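Local coordinates for sefir domain protein (Bacillus cereus F65185, PDB 5Y8E) that probably takes part in signalling through association of its SEFIR domain with other SEFIR domains, at residues V4-S9 with E17-L22; N24-M27 with E33-L36. One frame throughout, in Å; residues are numbered along the deposited sequence.

Overall arrangement
Both contacts belong to one beta-alpha-beta unit of the SEFIR domain: strand 3-7, helix 13-29 and strand 33-35. They follow one another along the chain, interaction 1 closing before interaction 2 opens, and their centres lie about 8 Å apart. Helix 13-29 serves both, laying its middle against strand 3-7 in interaction 1 and its later turns against strand 33-35 in interaction 2. The two strands run parallel as neighbours in the sheet, where Val4 N to Glu33 O and Ile35 N to Val4 O, each 2.7 Å, are probable hydrogen bonds. One helix thus packs across two adjacent strands, more deeply buried in interaction 1 than in interaction 2.

Interaction 1 of 2, residues V4-S9 with E17-L22; sequences VFISYS and EWVLDL
Val19 lays its CG1 methyl over the ring of Tyr8, 3.7 Å from the ring centroid and only 3° off the ring normal, a CH-pi contact centred on the face. The methyl lies nearly equidistant from the ring carbons, while the second branch works nearer the root of the ring: Val19 CG2 reaches Tyr8 CD2 at 3.7 Å. With chi1 at 71°, CG of Tyr8 is directed at the helix, and chi2 of -70° turns the ring so that one face meets Val19. On the strand, Ile6 adds its short branch, with Ile6 CG2 meeting Val19 CG1 at 3.7 Å, the two side chains running antiparallel alongside one another. A single methyl therefore touches both the tyrosine face and the isoleucine, and Val19 carries most of the helix's share of the contact. No hydrogen bond crosses between 4-9 and 17-22; at the ring's polar end Tyr8 OH is hydrogen-bonded to OD1 of Asp37, which probably steadies the ring while the valine covers one face. The packing joins the first strand of the beta-alpha-beta unit to the helix that follows it. Ile64 of strand 60-65 touches both Ile6 and Tyr8, and on the helix Leu22 reaches Tyr135 and Leu138 of helix 131-143.

Interaction 2 of 2, residues N24-M27 with E33-L36; sequences NKLM and EVIL
Met27 and Leu26 pack on Val34 where helix 13-29 nears its end and strand 33-35 completes the beta-alpha-beta unit. Val34 does its work with one branch: Val34 CG2 meets Met27 CG at 3.7 Å and Leu26 CB at 3.9 Å. The Leu26 side chain runs roughly perpendicular to that of Val34, touching mainly through its root. Met27 comes in at a slant. Its CA-CB bond does not head for the strand, but chi1 of -70° and an extended chi2 carry the chain over, and Met27 SD lies 3.7 Å from Val34 N. That amide is buried by the contact and has no hydrogen-bond partner in the model; the sulfur and the methylene Met27 CG simply pack against it. Trp39 also touches Met27, while Ala23 of the same helix and Ile6 of strand 3-7 touch Val34. At the more exposed edge, Glu33 starts out away from the helix and folds back through a bend at chi2 (-69°). Met27 is bent in turn at chi3 (62°), bringing its terminal methyl CE to 3.3 Å from Glu33 OE1.

Interaction 1 of 2, residues V4-S9 with E17-L22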
loop_
_atom_site.group_PDB
_atom_site.type_symbol
_atom_site.label_atom_id
_atom_site.label_comp_id
_atom_site.label_asym_id
_atom_site.label_seq_id
_atom_site.Cartn_x
_atom_site.Cartn_y
_atom_site.Cartn_z
ATOM N N VAL A 4 9.307 0.772 4.165
ATOM C CA VAL A 4 7.967 0.870 3.597
ATOM C C VAL A 4 7.841 0.102 2.274
ATOM O O VAL A 4 8.541 0.415 1.305
ATOM C CB VAL A 4 7.608 2.357 3.366
ATOM C CG1 VAL A 4 6.240 2.488 2.725
ATOM C CG2 VAL A 4 7.675 3.137 4.682
ATOM N N PHE A 5 6.959 -0.899 2.226
ATOM C CA PHE A 5 6.681 -1.637 0.986
ATOM C C PHE A 5 5.483 -1.007 0.279
ATOM O O PHE A 5 4.507 -0.630 0.929
ATOM C CB PHE A 5 6.406 -3.121 1.299
ATOM C CG PHE A 5 5.892 -3.917 0.121
ATOM C CD1 PHE A 5 6.617 -3.989 -1.066
ATOM C CD2 PHE A 5 4.686 -4.603 0.209
ATOM C CE1 PHE A 5 6.144 -4.720 -2.148
ATOM C CE2 PHE A 5 4.201 -5.338 -0.867
ATOM C CZ PHE A 5 4.937 -5.396 -2.052
ATOM N N ILE A 6 5.562 -0.873 -1.043
ATOM C CA ILE A 6 4.444 -0.346 -1.811
ATOM C C ILE A 6 3.813 -1.458 -2.634
ATOM O O ILE A 6 4.437 -2.009 -3.549
ATOM C CB ILE A 6 4.865 0.834 -2.716
ATOM C CG1 ILE A 6 5.490 1.948 -1.874
ATOM C CG2 ILE A 6 3.670 1.343 -3.534
ATOM C CD1 ILE A 6 5.933 3.187 -2.687
ATOM N N SER A 7 2.580 -1.804 -2.276
ATOM C CA SER A 7 1.807 -2.793 -3.010
ATOM C C SER A 7 0.924 -2.054 -4.004
ATOM O O SER A 7 0.142 -1.175 -3.622
ATOM C CB SER A 7 0.955 -3.617 -2.040
ATOM O OG SER A 7 0.155 -4.574 -2.718
ATOM N N TYR A 8 1.056 -2.391 -5.284
ATOM C CA TYR A 8 0.287 -1.701 -6.316
ATOM C C TYR A 8 0.109 -2.573 -7.542
ATOM O O TYR A 8 0.775 -3.598 -7.690
ATOM C CB TYR A 8 0.941 -0.357 -6.697
ATOM C CG TYR A 8 2.245 -0.462 -7.472
ATOM C CD1 TYR A 8 3.403 -0.922 -6.857
ATOM C CD2 TYR A 8 2.326 -0.056 -8.802
ATOM C CE1 TYR A 8 4.595 -1.008 -7.544
ATOM C CE2 TYR A 8 3.526 -0.130 -9.504
ATOM C CZ TYR A 8 4.652 -0.611 -8.859
ATOM O OH TYR A 8 5.852 -0.707 -9.522
ATOM N N SER A 9 -0.808 -2.181 -8.412
ATOM C CA SER A 9 -1.018 -2.908 -9.658
ATOM C C SER A 9 -0.426 -2.092 -10.801
ATOM O O SER A 9 -0.424 -0.863 -10.745
ATOM C CB SER A 9 -2.513 -3.121 -9.896
ATOM O OG SER A 9 -2.733 -3.763 -11.138
ATOM N N GLU A 17 4.336 5.314 -13.153
ATOM C CA GLU A 17 5.169 6.500 -12.951
ATOM C C GLU A 17 4.772 7.257 -11.685
ATOM O O GLU A 17 5.636 7.766 -10.967
ATOM C CB GLU A 17 5.140 7.432 -14.176
ATOM C CG GLU A 17 6.090 8.634 -14.033
ATOM C CD GLU A 17 6.046 9.594 -15.205
ATOM O OE1 GLU A 17 5.140 9.473 -16.055
ATOM O OE2 GLU A 17 6.926 10.478 -15.270
ATOM N N TRP A 18 3.474 7.339 -11.411
ATOM C CA TRP A 18 3.014 7.981 -10.180
ATOM C C TRP A 18 3.552 7.250 -8.950
ATOM O O TRP A 18 4.008 7.877 -7.991
ATOM C CB TRP A 18 1.481 8.051 -10.146
ATOM C CG TRP A 18 0.914 8.802 -8.963
ATOM C CD1 TRP A 18 0.591 10.132 -8.906
ATOM C CD2 TRP A 18 0.611 8.260 -7.670
ATOM N NE1 TRP A 18 0.099 10.442 -7.662
ATOM C CE2 TRP A 18 0.099 9.312 -6.884
ATOM C CE3 TRP A 18 0.709 6.981 -7.110
ATOM C CZ2 TRP A 18 -0.305 9.125 -5.557
ATOM C CZ3 TRP A 18 0.315 6.797 -5.794
ATOM C CH2 TRP A 18 -0.187 7.862 -5.032
ATOM N N VAL A 19 3.506 5.921 -8.978
ATOM C CA VAL A 19 4.010 5.137 -7.858
ATOM C C VAL A 19 5.530 5.296 -7.726
ATOM O O VAL A 19 6.049 5.457 -6.619
ATOM C CB VAL A 19 3.609 3.653 -7.988
ATOM C CG1 VAL A 19 4.296 2.804 -6.916
ATOM C CG2 VAL A 19 2.086 3.503 -7.874
ATOM N N LEU A 20 6.240 5.243 -8.850
ATOM C CA LEU A 20 7.685 5.466 -8.855
ATOM C C LEU A 20 8.051 6.849 -8.296
ATOM O O LEU A 20 8.982 6.976 -7.489
ATOM C CB LEU A 20 8.253 5.290 -10.266
ATOM C CG LEU A 20 9.763 5.491 -10.414
ATOM C CD1 LEU A 20 10.533 4.435 -9.625
ATOM C CD2 LEU A 20 10.189 5.480 -11.882
ATOM N N ASP A 21 7.320 7.880 -8.720
ATOM C CA ASP A 21 7.552 9.234 -8.220
ATOM C C ASP A 21 7.335 9.295 -6.708
ATOM O O ASP A 21 8.080 9.968 -5.992
ATOM C CB ASP A 21 6.614 10.245 -8.904
ATOM C CG ASP A 21 6.977 10.523 -10.350
ATOM O OD1 ASP A 21 8.083 10.153 -10.799
ATOM O OD2 ASP A 21 6.135 11.129 -11.050
ATOM N N LEU A 22 6.312 8.593 -6.228
ATOM C CA LEU A 22 6.010 8.548 -4.793
ATOM C C LEU A 22 7.120 7.843 -4.023
ATOM O O LEU A 22 7.546 8.309 -2.966
ATOM C CB LEU A 22 4.675 7.845 -4.540
ATOM C CG LEU A 22 4.247 7.879 -3.071
ATOM C CD1 LEU A 22 3.937 9.322 -2.665
ATOM C CD2 LEU A 22 3.057 6.979 -2.842
#

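Interaction 2 of 2, residues N24-M27 with E33-L36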
loop_
_atom_site.group_PDB
_atom_site.type_symbol
_atom_site.label_atom_id
_atom_site.label_comp_id
_atom_site.label_asym_id
_atom_site.label_seq_id
_atom_site.Cartn_x
_atom_site.Cartn_y
_atom_site.Cartn_z
ATOM N N ASN A 24 10.262 7.600 -4.832
ATOM C CA ASN A 24 11.436 8.450 -4.817
ATOM C C ASN A 24 11.240 9.553 -3.807
ATOM O O ASN A 24 12.103 9.876 -3.093
ATOM C CB ASN A 24 11.758 9.001 -6.185
ATOM C CG ASN A 24 12.636 8.065 -6.987
ATOM O OD1 ASN A 24 13.694 7.748 -6.604
ATOM N ND2 ASN A 24 12.150 7.612 -8.053
ATOM N N LYS A 25 10.068 10.107 -3.800
ATOM C CA LYS A 25 9.770 11.235 -2.934
ATOM C C LYS A 25 9.897 10.849 -1.456
ATOM O O LYS A 25 10.455 11.533 -0.668
ATOM C CB LYS A 25 8.389 11.773 -3.241
ATOM C CG LYS A 25 8.037 13.034 -2.475
ATOM C CD LYS A 25 6.752 13.653 -2.934
ATOM C CE LYS A 25 6.388 14.918 -2.218
ATOM N NZ LYS A 25 5.043 15.420 -2.535
ATOM N N LEU A 26 9.331 9.686 -1.148
ATOM C CA LEU A 26 9.391 9.168 0.203
ATOM C C LEU A 26 10.826 8.992 0.697
ATOM O O LEU A 26 11.099 9.283 1.811
ATOM C CB LEU A 26 8.648 7.835 0.333
ATOM C CG LEU A 26 7.135 7.873 0.296
ATOM C CD1 LEU A 26 6.521 6.493 0.074
ATOM C CD2 LEU A 26 6.575 8.544 1.470
ATOM N N MET A 27 11.684 8.508 -0.163
ATOM C CA MET A 27 13.065 8.300 0.237
ATOM C C MET A 27 13.805 9.655 0.331
ATOM O O MET A 27 14.594 9.869 1.185
ATOM C CB MET A 27 13.787 7.332 -0.696
ATOM C CG MET A 27 13.295 5.898 -0.553
ATOM S SD MET A 27 14.509 4.636 -1.113
ATOM C CE MET A 27 15.780 4.977 -0.001
ATOM N N GLU A 33 13.023 4.032 4.058
ATOM C CA GLU A 33 13.500 3.096 3.053
ATOM C C GLU A 33 12.292 2.516 2.350
ATOM O O GLU A 33 11.350 2.074 3.009
ATOM C CB GLU A 33 14.295 1.971 3.717
ATOM C CG GLU A 33 15.568 2.446 4.407
ATOM C CD GLU A 33 16.619 2.911 3.423
ATOM O OE1 GLU A 33 16.494 2.610 2.218
ATOM O OE2 GLU A 33 17.577 3.581 3.851
ATOM N N VAL A 34 12.301 2.529 1.019
ATOM C CA VAL A 34 11.163 2.009 0.265
ATOM C C VAL A 34 11.530 0.712 -0.439
ATOM O O VAL A 34 12.573 0.619 -1.100
ATOM C CB VAL A 34 10.592 3.044 -0.745
ATOM C CG1 VAL A 34 9.515 2.409 -1.620
ATOM C CG2 VAL A 34 10.021 4.241 -0.008
ATOM N N ILE A 35 10.679 -0.293 -0.251
ATOM C CA ILE A 35 10.779 -1.551 -0.976
ATOM C C ILE A 35 9.864 -1.497 -2.200
ATOM O O ILE A 35 8.635 -1.512 -2.070
ATOM C CB ILE A 35 10.376 -2.750 -0.082
ATOM C CG1 ILE A 35 11.214 -2.763 1.200
ATOM C CG2 ILE A 35 10.536 -4.056 -0.851
ATOM C CD1 ILE A 35 10.722 -3.755 2.276
ATOM N N LEU A 36 10.468 -1.440 -3.383
ATOM C CA LEU A 36 9.722 -1.287 -4.635
ATOM C C LEU A 36 10.140 -2.359 -5.635
ATOM O O LEU A 36 11.337 -2.567 -5.864
ATOM C CB LEU A 36 9.967 0.109 -5.233
ATOM C CG LEU A 36 9.160 0.464 -6.486
ATOM C CD1 LEU A 36 7.659 0.508 -6.176
ATOM C CD2 LEU A 36 9.639 1.791 -7.070
#